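Local atomic coordinates of phosphodiesterase (Candida albicans, PDB entry 6CPU), a protein that is a phosphodiesterase of the HD superfamily, a largely helical protein whose metal site holds a zinc ion beside a magnesium ion. Residues A[200-204]-A[205-209]; A[390-393]-A[394-398]. One frame throughout, in Å; residues are numbered along the deposited sequence.

Overall arrangement
Contact 1 and contact 2 are both local, and each sits at a helix end, contact 1 where a loop enters a helix and contact 2 where one helix gives way to the next. Residues 200-209 form a surface contact, its centre about 22 Å from the centre of the chain, and start helix 205-216; residues 390-398 form a buried one, its centre about 16 Å from that of the chain, and join helix 377-394 to helix 396-400. The two share no element and do not touch, their nearest atoms being about 16 Å apart. In contact 1 a serine and an aspartate make the polar cap, whereas in contact 2 backbone bonds and a proline make the junction, and apolar side chains pack against neighbouring helices.

Contact 1 of 2, residues A[200-204]-A[205-209]; sequences LQDAS and TTRLS
Ser204 and Arg207 meet where the chain enters helix 205-216, and hydrogen bonds carry most of the contact. Ser204 is the N-cap residue: its OG accepts from Arg207 N at 3.2 Å, with an N-H...O angle of 162°. OG stands between the backbone N and the carbonyl carbon (chi1 70°), which turns it over the first turn of the helix. The backbone follows suit, and Leu208 N bonds to Ser204 O at 3.0 Å.

Asp202 adds a second layer of polar bonds. Its OD1 accepts from Ser204 N at 3.1 Å, forming an Asx turn, and also takes the hydroxyl proton of Ser204 OG at 2.8 Å. The hydroxyl comes to the syn side of OD1 and the amide to the anti side, the amide well out of the carboxylate plane. The serine hydroxyl is thus a donor to the aspartate and an acceptor from the helix.

The remaining contacts are van der Waals. The Asp202 carboxylate lies against the aliphatic start of Arg207, with OD2 3.5 Å from Arg207 CB; the two side chains cross at roughly a right angle. The arginine chain bends at chi2 and carries its guanidinium away to a salt bridge with Asp229, while NH1 bonds to Gln210. One residue further along the helix, Leu208 brings CD1 to 3.5 Å from Ala203 O, and its side chain also touches Tyr232 of helix 227-242.

Two donors on OD1 should help hold the carboxylate in place, and the bond from OG to it orients the serine hydroxyl to receive the helix amide. A carboxylate near the helix N-terminus would probably be stabilised by the helix dipole.

Contact 2 of 2, residues A[390-393]-A[394-398]; sequences VLRI and CWPDL
The junction between helix 377-394 and helix 396-400 brings Val390 and Leu391 against Cys394 and Trp395 through the last helical backbone bonds. Cys394 N donates to Val390 O at 2.8 Å, and Trp395 N reaches Leu391 O at the same length. Cys394 SG, anti to its own carbonyl carbon (chi1 -64°), lies back along the helix, 3.4 Å from Val390 O, and the side chain packs on Phe259 and Ile262 of helix 253-264.

Trp395 is the first residue to leave helical backbone angles and is at the same time the N-cap position of the next helix. Pro396 follows as that helix's first residue; it has no amide hydrogen to continue the bonding, and its CB lies 3.4 Å from Arg392 O, a buried carbonyl oxygen with no polar partner in the model. The Arg392 side chain crosses the proline at about a right angle, bringing NH1 to 3.6 Å from Pro396 CB.

On the apolar side, Leu391 and Trp395 run side by side, with Leu391 CD2 4.2 Å from Trp395 CB. Leu398 CB sits 3.5 Å above one face of the indole, offset toward its rim, and Phe259 meets the Trp395 ring edge-to-face. Leu391, Trp395 and Leu398 all touch Val344 of helix 336-348.

Contact 1 of 2, residues A[200-204]-A[205-209]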
loop_
_atom_site.group_PDB
_atom_site.type_symbol
_atom_site.label_atom_id
_atom_site.label_comp_id
_atom_site.label_asym_id
_atom_site.label_seq_id
_atom_site.Cartn_x
_atom_site.Cartn_y
_atom_site.Cartn_z
ATOM N N LEU A 200 -7.892 -1.675 -16.143
ATOM C CA LEU A 200 -8.567 -2.562 -15.196
ATOM C C LEU A 200 -9.259 -3.674 -15.963
ATOM O O LEU A 200 -9.768 -3.448 -17.058
ATOM C CB LEU A 200 -9.596 -1.789 -14.367
ATOM C CG LEU A 200 -9.082 -0.567 -13.606
ATOM C CD1 LEU A 200 -10.235 0.092 -12.867
ATOM C CD2 LEU A 200 -7.954 -0.920 -12.646
ATOM N N GLN A 201 -9.305 -4.872 -15.385
ATOM C CA GLN A 201 -9.906 -6.012 -16.074
ATOM C C GLN A 201 -11.425 -5.921 -16.219
ATOM O O GLN A 201 -11.973 -6.281 -17.259
ATOM C CB GLN A 201 -9.537 -7.319 -15.392
ATOM C CG GLN A 201 -9.684 -8.520 -16.315
ATOM C CD GLN A 201 -9.229 -9.812 -15.670
ATOM O OE1 GLN A 201 -9.345 -9.993 -14.456
ATOM N NE2 GLN A 201 -8.709 -10.721 -16.482
ATOM N N ASP A 202 -12.104 -5.462 -15.173
ATOM C CA ASP A 202 -13.567 -5.353 -15.188
ATOM C C ASP A 202 -14.017 -3.993 -14.649
ATOM O O ASP A 202 -14.149 -3.803 -13.442
ATOM C CB ASP A 202 -14.164 -6.487 -14.359
ATOM C CG ASP A 202 -15.684 -6.548 -14.425
ATOM O OD1 ASP A 202 -16.324 -5.772 -15.173
ATOM O OD2 ASP A 202 -16.236 -7.396 -13.696
ATOM N N ALA A 203 -14.265 -3.063 -15.567
ATOM C CA ALA A 203 -14.829 -1.762 -15.241
ATOM C C ALA A 203 -16.289 -1.655 -15.714
ATOM O O ALA A 203 -16.784 -0.556 -15.965
ATOM C CB ALA A 203 -13.973 -0.660 -15.869
ATOM N N SER A 204 -16.981 -2.794 -15.809
ATOM C CA SER A 204 -18.392 -2.811 -16.199
ATOM C C SER A 204 -19.229 -2.069 -15.169
ATOM O O SER A 204 -18.846 -1.967 -13.995
ATOM C CB SER A 204 -18.893 -4.249 -16.335
ATOM O OG SER A 204 -18.985 -4.873 -15.065
ATOM N N THR A 205 -20.381 -1.562 -15.598
ATOM C CA THR A 205 -21.256 -0.814 -14.711
ATOM C C THR A 205 -21.619 -1.638 -13.483
ATOM O O THR A 205 -21.608 -1.130 -12.368
ATOM C CB THR A 205 -22.550 -0.376 -15.429
ATOM O OG1 THR A 205 -22.204 0.404 -16.574
ATOM C CG2 THR A 205 -23.422 0.456 -14.501
ATOM N N THR A 206 -21.921 -2.914 -13.687
ATOM C CA THR A 206 -22.260 -3.786 -12.563
ATOM C C THR A 206 -21.113 -3.913 -11.569
ATOM O O THR A 206 -21.339 -3.788 -10.361
ATOM C CB THR A 206 -22.711 -5.165 -13.029
ATOM O OG1 THR A 206 -23.923 -5.010 -13.774
ATOM C CG2 THR A 206 -22.979 -6.079 -11.834
ATOM N N ARG A 207 -19.898 -4.134 -12.061
ATOM C CA ARG A 207 -18.741 -4.255 -11.151
ATOM C C ARG A 207 -18.478 -2.972 -10.380
ATOM O O ARG A 207 -18.282 -3.015 -9.172
ATOM C CB ARG A 207 -17.460 -4.688 -11.886
ATOM C CG ARG A 207 -16.333 -5.159 -10.954
ATOM C CD ARG A 207 -16.815 -6.236 -9.992
ATOM N NE ARG A 207 -15.790 -6.717 -9.069
ATOM C CZ ARG A 207 -16.051 -7.323 -7.910
ATOM N NH1 ARG A 207 -17.309 -7.531 -7.515
ATOM N NH2 ARG A 207 -15.055 -7.728 -7.130
ATOM N N LEU A 208 -18.454 -1.831 -11.071
ATOM C CA LEU A 208 -18.197 -0.558 -10.396
ATOM C C LEU A 208 -19.247 -0.266 -9.321
ATOM O O LEU A 208 -18.918 0.251 -8.240
ATOM C CB LEU A 208 -18.108 0.600 -11.405
ATOM C CG LEU A 208 -17.040 0.452 -12.493
ATOM C CD1 LEU A 208 -16.971 1.725 -13.325
ATOM C CD2 LEU A 208 -15.669 0.082 -11.941
ATOM N N SER A 209 -20.504 -0.611 -9.606
ATOM C CA SER A 209 -21.569 -0.473 -8.615
ATOM C C SER A 209 -21.337 -1.407 -7.424
ATOM O O SER A 209 -21.482 -0.993 -6.290
ATOM C CB SER A 209 -22.947 -0.720 -9.234
ATOM O OG SER A 209 -23.948 -0.588 -8.230
#

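Contact 2 of 2, residues A[390-393]-A[394-398]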
loop_
_atom_site.group_PDB
_atom_site.type_symbol
_atom_site.label_atom_id
_atom_site.label_comp_id
_atom_site.label_asym_id
_atom_site.label_seq_id
_atom_site.Cartn_x
_atom_site.Cartn_y
_atom_site.Cartn_z
ATOM N N VAL A 390 6.044 9.494 -4.294
ATOM C CA VAL A 390 4.680 9.510 -4.805
ATOM C C VAL A 390 4.079 10.925 -4.854
ATOM O O VAL A 390 3.811 11.437 -5.941
ATOM C CB VAL A 390 3.763 8.548 -4.017
ATOM C CG1 VAL A 390 2.338 8.629 -4.537
ATOM C CG2 VAL A 390 4.282 7.129 -4.129
ATOM N N LEU A 391 3.886 11.558 -3.702
ATOM C CA LEU A 391 3.114 12.812 -3.658
ATOM C C LEU A 391 3.860 14.001 -4.264
ATOM O O LEU A 391 3.232 14.844 -4.906
ATOM C CB LEU A 391 2.645 13.132 -2.232
ATOM C CG LEU A 391 1.690 12.126 -1.569
ATOM C CD1 LEU A 391 1.425 12.520 -0.129
ATOM C CD2 LEU A 391 0.374 12.014 -2.340
ATOM N N ARG A 392 5.183 14.071 -4.084
ATOM C CA ARG A 392 5.970 15.189 -4.646
ATOM C C ARG A 392 5.839 15.265 -6.167
ATOM O O ARG A 392 5.851 16.355 -6.744
ATOM C CB ARG A 392 7.453 15.074 -4.250
ATOM C CG ARG A 392 8.360 16.192 -4.773
ATOM C CD ARG A 392 7.977 17.539 -4.175
ATOM N NE ARG A 392 8.685 18.653 -4.809
ATOM C CZ ARG A 392 8.306 19.296 -5.917
ATOM N NH1 ARG A 392 7.222 18.943 -6.609
ATOM N NH2 ARG A 392 9.056 20.308 -6.353
ATOM N N ILE A 393 5.735 14.096 -6.807
ATOM C CA ILE A 393 5.566 13.991 -8.259
ATOM C C ILE A 393 4.091 14.025 -8.677
ATOM O O ILE A 393 3.722 14.766 -9.586
ATOM C CB ILE A 393 6.244 12.700 -8.795
ATOM C CG1 ILE A 393 7.730 12.670 -8.416
ATOM C CG2 ILE A 393 6.033 12.535 -10.300
ATOM C CD1 ILE A 393 8.521 13.920 -8.755
ATOM N N CYS A 394 3.245 13.238 -8.018
ATOM C CA CYS A 394 1.851 13.075 -8.426
ATOM C C CYS A 394 0.877 14.141 -7.925
ATOM O O CYS A 394 -0.124 14.399 -8.586
ATOM C CB CYS A 394 1.320 11.726 -7.968
ATOM S SG CYS A 394 2.182 10.365 -8.754
ATOM N N TRP A 395 1.157 14.738 -6.773
ATOM C CA TRP A 395 0.199 15.624 -6.104
ATOM C C TRP A 395 0.920 16.697 -5.261
ATOM O O TRP A 395 0.603 16.891 -4.085
ATOM C CB TRP A 395 -0.742 14.775 -5.231
ATOM C CG TRP A 395 -2.121 15.322 -5.034
ATOM C CD1 TRP A 395 -2.568 16.589 -5.329
ATOM C CD2 TRP A 395 -3.235 14.630 -4.470
ATOM N NE1 TRP A 395 -3.890 16.714 -4.981
ATOM C CE2 TRP A 395 -4.325 15.527 -4.451
ATOM C CE3 TRP A 395 -3.420 13.336 -3.972
ATOM C CZ2 TRP A 395 -5.584 15.167 -3.944
ATOM C CZ3 TRP A 395 -4.672 12.980 -3.478
ATOM C CH2 TRP A 395 -5.734 13.891 -3.467
ATOM N N PRO A 396 1.896 17.403 -5.866
ATOM C CA PRO A 396 2.699 18.359 -5.096
ATOM C C PRO A 396 1.885 19.470 -4.426
ATOM O O PRO A 396 2.240 19.919 -3.330
ATOM C CB PRO A 396 3.662 18.946 -6.139
ATOM C CG PRO A 396 3.052 18.651 -7.455
ATOM C CD PRO A 396 2.301 17.366 -7.280
ATOM N N ASP A 397 0.790 19.885 -5.058
ATOM C CA ASP A 397 -0.041 20.933 -4.475
ATOM C C ASP A 397 -0.823 20.472 -3.234
ATOM O O ASP A 397 -1.221 21.308 -2.427
ATOM C CB ASP A 397 -0.965 21.551 -5.532
ATOM C CG ASP A 397 -0.201 22.352 -6.595
ATOM O OD1 ASP A 397 1.029 22.563 -6.468
ATOM O OD2 ASP A 397 -0.843 22.790 -7.568
ATOM N N LEU A 398 -1.024 19.166 -3.035
ATOM C CA LEU A 398 -1.583 18.704 -1.763
ATOM C C LEU A 398 -0.582 18.906 -0.615
ATOM O O LEU A 398 -0.981 19.252 0.496
ATOM C CB LEU A 398 -2.050 17.232 -1.826
ATOM C CG LEU A 398 -2.553 16.600 -0.512
ATOM C CD1 LEU A 398 -3.895 17.178 -0.084
ATOM C CD2 LEU A 398 -2.660 15.085 -0.606
#